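Local structure of CRISPR-associated protein, Cse2 family (4H79) at residues G139-V142 and A146-Q149; A171-Q176 and R187-R192. The protein is the CasB (Cse2) subunit of the CRISPR-associated Cascade complex and probably contributes a nucleic acid binding surface to it. All coordinates share one frame; numbering follows the deposited sequence.

Contact 1. Residues G139-V142 and A146-Q149; sequences GHAV and ALAQ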
ATOM      1  N   GLY A 139      -4.310  -2.406  12.234  1.00 32.91           N
ATOM      2  CA  GLY A 139      -4.917  -3.673  11.851  1.00 40.28           C
ATOM      3  C   GLY A 139      -6.268  -3.894  12.450  1.00 35.71           C
ATOM      4  O   GLY A 139      -6.942  -4.811  12.059  1.00 40.32           O
ATOM      5  N   HIS A 140      -6.649  -3.044  13.403  1.00 32.78           N
ATOM      6  CA  HIS A 140      -7.958  -3.154  14.041  1.00 36.71           C
ATOM      7  C   HIS A 140      -9.020  -2.188  13.489  1.00 39.09           C
ATOM      8  O   HIS A 140     -10.138  -2.127  14.019  1.00 35.55           O
ATOM      9  CB  HIS A 140      -7.810  -3.068  15.571  1.00 43.91           C
ATOM     10  CG  HIS A 140      -7.239  -4.337  16.201  1.00 42.26           C
ATOM     11  ND1 HIS A 140      -6.021  -4.377  16.778  1.00 51.89           N
ATOM     12  CD2 HIS A 140      -7.761  -5.637  16.300  1.00 40.34           C
ATOM     13  CE1 HIS A 140      -5.773  -5.624  17.231  1.00 47.15           C
ATOM     14  NE2 HIS A 140      -6.844  -6.390  16.955  1.00 43.23           N
ATOM     15  N   ALA A 141      -8.702  -1.461  12.407  1.00 35.67           N
ATOM     16  CA  ALA A 141      -9.701  -0.600  11.685  1.00 35.81           C
ATOM     17  C   ALA A 141     -10.943  -1.389  11.316  1.00 36.96           C
ATOM     18  O   ALA A 141     -10.841  -2.499  10.772  1.00 35.37           O
ATOM     19  CB  ALA A 141      -9.083   0.051  10.399  1.00 32.99           C
ATOM     20  N   VAL A 142     -12.115  -0.818  11.612  1.00 40.33           N
ATOM     21  CA  VAL A 142     -13.427  -1.461  11.354  1.00 44.45           C
ATOM     22  C   VAL A 142     -13.907  -1.249   9.920  1.00 45.77           C
ATOM     23  O   VAL A 142     -14.696  -2.002   9.428  1.00 50.54           O
ATOM     24  CB  VAL A 142     -14.517  -0.981  12.355  1.00 53.73           C
ATOM     25  CG1 VAL A 142     -14.113  -1.368  13.770  1.00 49.77           C
ATOM     26  CG2 VAL A 142     -14.787   0.535  12.233  1.00 59.40           C
ATOM     27  N   ALA A 146     -11.173   3.784   7.430  1.00 31.02           N
ATOM     28  CA  ALA A 146     -10.340   3.969   8.614  1.00 30.52           C
ATOM     29  C   ALA A 146      -8.988   3.319   8.382  1.00 31.54           C
ATOM     30  O   ALA A 146      -7.957   3.874   8.778  1.00 29.38           O
ATOM     31  CB  ALA A 146     -11.018   3.389   9.868  1.00 30.19           C
ATOM     32  N   LEU A 147      -8.989   2.151   7.733  1.00 27.25           N
ATOM     33  CA  LEU A 147      -7.774   1.438   7.447  1.00 28.14           C
ATOM     34  C   LEU A 147      -6.866   2.294   6.535  1.00 28.56           C
ATOM     35  O   LEU A 147      -5.661   2.430   6.809  1.00 25.70           O
ATOM     36  CB  LEU A 147      -8.061   0.094   6.764  1.00 27.59           C
ATOM     37  CG  LEU A 147      -6.850  -0.753   6.322  1.00 27.16           C
ATOM     38  CD1 LEU A 147      -5.887  -1.038   7.493  1.00 24.50           C
ATOM     39  CD2 LEU A 147      -7.373  -2.065   5.661  1.00 27.73           C
ATOM     40  N   ALA A 148      -7.454   2.881   5.483  1.00 24.86           N
ATOM     41  CA  ALA A 148      -6.677   3.762   4.581  1.00 24.90           C
ATOM     42  C   ALA A 148      -6.128   4.969   5.325  1.00 26.87           C
ATOM     43  O   ALA A 148      -4.986   5.348   5.070  1.00 27.21           O
ATOM     44  CB  ALA A 148      -7.543   4.226   3.384  1.00 25.09           C
ATOM     45  N   GLN A 149      -6.947   5.615   6.188  1.00 26.06           N
ATOM     46  CA  GLN A 149      -6.506   6.842   6.942  1.00 28.66           C
ATOM     47  C   GLN A 149      -5.342   6.467   7.876  1.00 28.43           C
ATOM     48  O   GLN A 149      -4.375   7.221   7.995  1.00 25.06           O
ATOM     49  CB  GLN A 149      -7.620   7.477   7.798  1.00 33.09           C
ATOM     50  CG  GLN A 149      -8.693   8.166   6.945  1.00 51.70           C
ATOM     51  CD  GLN A 149     -10.031   8.459   7.642  1.00 60.16           C
ATOM     52  OE1 GLN A 149     -10.387   7.830   8.631  1.00 72.93           O
ATOM     53  NE2 GLN A 149     -10.788   9.400   7.091  1.00 76.22           N
TER
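The methyl group of A141 overlaps the peptide link between A146 and L147 in the first turns of helix 144-160. The arrangement is a short helix-loop-helix connection in an all-helical fold: residues 139-142 leave helix 129-138, and the chain folds back against the helix it is about to enter. The backbones come close enough to show this directly, the CA atoms of A141 and L147 being 5.1 Å apart. A141 CB is 3.4 Å from L147 N and 3.8 Å from A146 C, so it rests against main-chain atoms as well as side chains. It is also 3.9 Å from A146 CB, which places it alongside two neighbouring groups of the helix at once. A141 itself is not helical (psi 132°), and its CB points toward the helix. L147 takes part through the root of its side chain: with CG anti to the backbone N (chi1 177°), the branched end continues into the protein interior, where it packs on L174. The side-chain contacts are apolar, with the methyl also resting on backbone atoms, and the patch is small, 144 Å² in all. A146 faces the loop with its methyl, while its N is hydrogen-bonded to the side-chain oxygen OG1 of T143, the residue just before the helix. A141 CB also lies 3.8 Å from L147 CB.

Contact 2. Residues A171-Q176 and R187-R192; sequences ADQLYQ and RTAWGR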
ATOM      1  N   ALA A 171      -1.234  -4.345  -1.448  1.00 24.84           N
ATOM      2  CA  ALA A 171      -2.521  -4.441  -2.113  1.00 23.70           C
ATOM      3  C   ALA A 171      -3.163  -5.793  -1.804  1.00 27.41           C
ATOM      4  O   ALA A 171      -4.386  -5.871  -1.482  1.00 26.74           O
ATOM      5  CB  ALA A 171      -2.382  -4.220  -3.640  1.00 22.55           C
ATOM      6  N   ASP A 172      -2.373  -6.871  -1.890  1.00 28.06           N
ATOM      7  CA  ASP A 172      -2.887  -8.196  -1.516  1.00 32.29           C
ATOM      8  C   ASP A 172      -3.481  -8.241  -0.117  1.00 32.35           C
ATOM      9  O   ASP A 172      -4.573  -8.828   0.101  1.00 28.71           O
ATOM     10  CB  ASP A 172      -1.829  -9.278  -1.649  1.00 28.20           C
ATOM     11  CG  ASP A 172      -1.768  -9.841  -3.078  1.00 33.22           C
ATOM     12  OD1 ASP A 172      -2.653  -9.541  -3.939  1.00 32.19           O
ATOM     13  OD2 ASP A 172      -0.822 -10.590  -3.345  1.00 37.44           O
ATOM     14  N   GLN A 173      -2.763  -7.622   0.809  1.00 26.30           N
ATOM     15  CA  GLN A 173      -3.115  -7.671   2.236  1.00 27.20           C
ATOM     16  C   GLN A 173      -4.363  -6.803   2.469  1.00 28.72           C
ATOM     17  O   GLN A 173      -5.273  -7.222   3.227  1.00 30.06           O
ATOM     18  CB  GLN A 173      -1.920  -7.174   3.107  1.00 26.86           C
ATOM     19  CG  GLN A 173      -0.759  -8.141   3.086  1.00 27.41           C
ATOM     20  CD  GLN A 173       0.384  -7.679   3.890  1.00 27.99           C
ATOM     21  OE1 GLN A 173       0.636  -6.458   4.020  1.00 28.24           O
ATOM     22  NE2 GLN A 173       1.114  -8.635   4.460  1.00 25.25           N
ATOM     23  N   LEU A 174      -4.420  -5.627   1.799  1.00 23.84           N
ATOM     24  CA  LEU A 174      -5.614  -4.800   1.802  1.00 27.26           C
ATOM     25  C   LEU A 174      -6.863  -5.642   1.373  1.00 33.04           C
ATOM     26  O   LEU A 174      -7.890  -5.627   2.064  1.00 32.17           O
ATOM     27  CB  LEU A 174      -5.455  -3.570   0.911  1.00 24.83           C
ATOM     28  CG  LEU A 174      -4.626  -2.428   1.543  1.00 29.01           C
ATOM     29  CD1 LEU A 174      -4.152  -1.376   0.552  1.00 23.64           C
ATOM     30  CD2 LEU A 174      -5.431  -1.691   2.608  1.00 35.00           C
ATOM     31  N   TYR A 175      -6.765  -6.368   0.244  1.00 30.53           N
ATOM     32  CA  TYR A 175      -7.830  -7.259  -0.221  1.00 35.29           C
ATOM     33  C   TYR A 175      -8.103  -8.363   0.818  1.00 37.35           C
ATOM     34  O   TYR A 175      -9.251  -8.599   1.190  1.00 34.66           O
ATOM     35  CB  TYR A 175      -7.476  -7.828  -1.637  1.00 30.29           C
ATOM     36  CG  TYR A 175      -8.450  -8.724  -2.253  1.00 33.85           C
ATOM     37  CD1 TYR A 175      -9.770  -8.316  -2.424  1.00 25.39           C
ATOM     38  CD2 TYR A 175      -8.080 -10.019  -2.745  1.00 31.85           C
ATOM     39  CE1 TYR A 175     -10.703  -9.149  -3.031  1.00 35.30           C
ATOM     40  CE2 TYR A 175      -9.018 -10.832  -3.329  1.00 37.60           C
ATOM     41  CZ  TYR A 175     -10.303 -10.366  -3.491  1.00 36.06           C
ATOM     42  OH  TYR A 175     -11.195 -11.134  -4.049  1.00 40.89           O
ATOM     43  N   GLN A 176      -7.044  -8.979   1.348  1.00 33.37           N
ATOM     44  CA  GLN A 176      -7.180 -10.070   2.323  1.00 39.55           C
ATOM     45  C   GLN A 176      -7.946  -9.646   3.582  1.00 39.17           C
ATOM     46  O   GLN A 176      -8.552 -10.476   4.232  1.00 34.18           O
ATOM     47  CB  GLN A 176      -5.799 -10.645   2.695  1.00 31.78           C
ATOM     48  CG  GLN A 176      -5.828 -11.869   3.571  1.00 40.48           C
ATOM     49  CD  GLN A 176      -4.457 -12.454   3.769  1.00 45.08           C
ATOM     50  OE1 GLN A 176      -3.448 -11.814   3.422  1.00 49.51           O
ATOM     51  NE2 GLN A 176      -4.401 -13.657   4.344  1.00 47.11           N
ATOM     52  N   ARG A 187      -2.665  -9.011  10.223  1.00 26.29           N
ATOM     53  CA  ARG A 187      -2.080  -8.527  11.513  1.00 31.42           C
ATOM     54  C   ARG A 187      -0.907  -9.412  11.959  1.00 31.91           C
ATOM     55  O   ARG A 187       0.166  -8.894  12.420  1.00 28.02           O
ATOM     56  CB  ARG A 187      -3.150  -8.519  12.611  1.00 27.86           C
ATOM     57  CG  ARG A 187      -4.136  -7.354  12.491  1.00 31.94           C
ATOM     58  CD  ARG A 187      -4.939  -7.202  13.799  1.00 35.00           C
ATOM     59  NE  ARG A 187      -5.757  -8.414  14.171  1.00 38.94           N
ATOM     60  CZ  ARG A 187      -6.965  -8.652  13.694  1.00 39.60           C
ATOM     61  NH1 ARG A 187      -7.518  -7.784  12.834  1.00 35.09           N
ATOM     62  NH2 ARG A 187      -7.625  -9.732  14.062  1.00 37.96           N
ATOM     63  N   THR A 188      -1.082 -10.730  11.829  1.00 28.54           N
ATOM     64  CA  THR A 188      -0.012 -11.672  12.212  1.00 29.83           C
ATOM     65  C   THR A 188       1.231 -11.456  11.334  1.00 26.85           C
ATOM     66  O   THR A 188       2.362 -11.393  11.833  1.00 29.40           O
ATOM     67  CB  THR A 188      -0.495 -13.130  12.120  1.00 29.19           C
ATOM     68  OG1 THR A 188      -1.603 -13.305  13.016  1.00 29.21           O
ATOM     69  CG2 THR A 188       0.633 -14.121  12.526  1.00 27.64           C
ATOM     70  N   ALA A 189       1.039 -11.301  10.029  1.00 24.91           N
ATOM     71  CA  ALA A 189       2.209 -11.049   9.125  1.00 25.41           C
ATOM     72  C   ALA A 189       2.933  -9.724   9.483  1.00 30.64           C
ATOM     73  O   ALA A 189       4.196  -9.621   9.480  1.00 30.16           O
ATOM     74  CB  ALA A 189       1.774 -11.082   7.632  1.00 27.40           C
ATOM     75  N   TRP A 190       2.139  -8.695   9.799  1.00 26.48           N
ATOM     76  CA  TRP A 190       2.735  -7.392  10.175  1.00 29.13           C
ATOM     77  C   TRP A 190       3.476  -7.499  11.498  1.00 28.13           C
ATOM     78  O   TRP A 190       4.576  -6.944  11.640  1.00 24.99           O
ATOM     79  CB  TRP A 190       1.672  -6.315  10.287  1.00 24.45           C
ATOM     80  CG  TRP A 190       1.044  -5.891   8.976  1.00 25.12           C
ATOM     81  CD1 TRP A 190       1.435  -6.248   7.693  1.00 25.82           C
ATOM     82  CD2 TRP A 190      -0.113  -5.004   8.794  1.00 31.79           C
ATOM     83  NE1 TRP A 190       0.640  -5.646   6.742  1.00 26.94           N
ATOM     84  CE2 TRP A 190      -0.314  -4.885   7.334  1.00 31.60           C
ATOM     85  CE3 TRP A 190      -0.962  -4.317   9.659  1.00 29.68           C
ATOM     86  CZ2 TRP A 190      -1.341  -4.131   6.785  1.00 29.96           C
ATOM     87  CZ3 TRP A 190      -1.999  -3.574   9.104  1.00 29.97           C
ATOM     88  CH2 TRP A 190      -2.177  -3.477   7.686  1.00 27.45           C
ATOM     89  N   GLY A 191       2.858  -8.176  12.487  1.00 28.81           N
ATOM     90  CA  GLY A 191       3.467  -8.442  13.799  1.00 28.46           C
ATOM     91  C   GLY A 191       4.799  -9.140  13.660  1.00 31.74           C
ATOM     92  O   GLY A 191       5.798  -8.686  14.239  1.00 29.61           O
ATOM     93  N   ARG A 192       4.817 -10.231  12.891  1.00 31.60           N
ATOM     94  CA  ARG A 192       6.030 -11.013  12.637  1.00 36.32           C
ATOM     95  C   ARG A 192       7.103 -10.150  11.960  1.00 33.60           C
ATOM     96  O   ARG A 192       8.273 -10.175  12.382  1.00 31.68           O
ATOM     97  CB  ARG A 192       5.700 -12.249  11.786  1.00 40.85           C
ATOM     98  CG  ARG A 192       6.563 -13.477  12.038  1.00 53.10           C
ATOM     99  CD  ARG A 192       6.012 -14.746  11.368  1.00 60.04           C
ATOM    100  NE  ARG A 192       5.614 -14.485   9.976  1.00 96.36           N
ATOM    101  CZ  ARG A 192       4.370 -14.585   9.475  1.00 88.76           C
ATOM    102  NH1 ARG A 192       4.171 -14.275   8.193  1.00 65.19           N
ATOM    103  NH2 ARG A 192       3.327 -14.992  10.234  1.00 90.39           N
TER
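The amide of Q173 meets the indole of W190 at its N-H edge, joining the consecutive helices 167-176 and 180-195 of this all-helical protein. The tight part is a single hydrogen bond, in which W190 NE1 donates to Q173 OE1 at 2.8 Å. The oxygen lies close to the indole plane, and the N-H...O angle of 161° shows the N-H aimed nearly straight at it. Seen from the amide the fit is less regular, because the donor stands above the carbonyl plane, 52° out of it. The amide and ring planes stand 70° apart and do not stack. Long side chains are needed here, since even the nearest CA atoms, those of Q173 and A189, are 9.3 Å apart. Q173 spans the gap with CG anti to its carbonyl carbon and an extended chain beyond, packing also on V186.

The looser side lies toward the partly exposed A189, whose CB is 4.1 Å from Q173 NE2, a marginal touch. Q176, also partly exposed, turns to R185 and V186 instead. Replacing Q173 by an alanine would remove the acceptor and is likely to leave the buried indole N-H without this partner, with a gap between the helices. Both partners being uncharged, the bond meets the polar demand of an indole N-H in a buried setting without bringing in a charge, and its directionality would tend to fix the rotation of the tryptophan ring.

Overall arrangement
Following the chain from the N terminus, contact 1 closes first: three residues, 143-145, separate its segments, and it folds the loop after helix 129-138 onto helix 144-160. Contact 2 comes later, spanning the ten residues between 176 and 187 and tying helix 167-176 to helix 180-195. The two loops neither nest nor cross; they lie in series. In space their centres are about 12 Å apart and the contacts touch. G139 O is 3.1 Å from R187 NH1, a probable hydrogen bond from loop to last helix, and G139 CA packs on W190 CZ3. L147 CD2 meets L174 CD2 at 3.6 Å, joining helices 144-160 and 167-176.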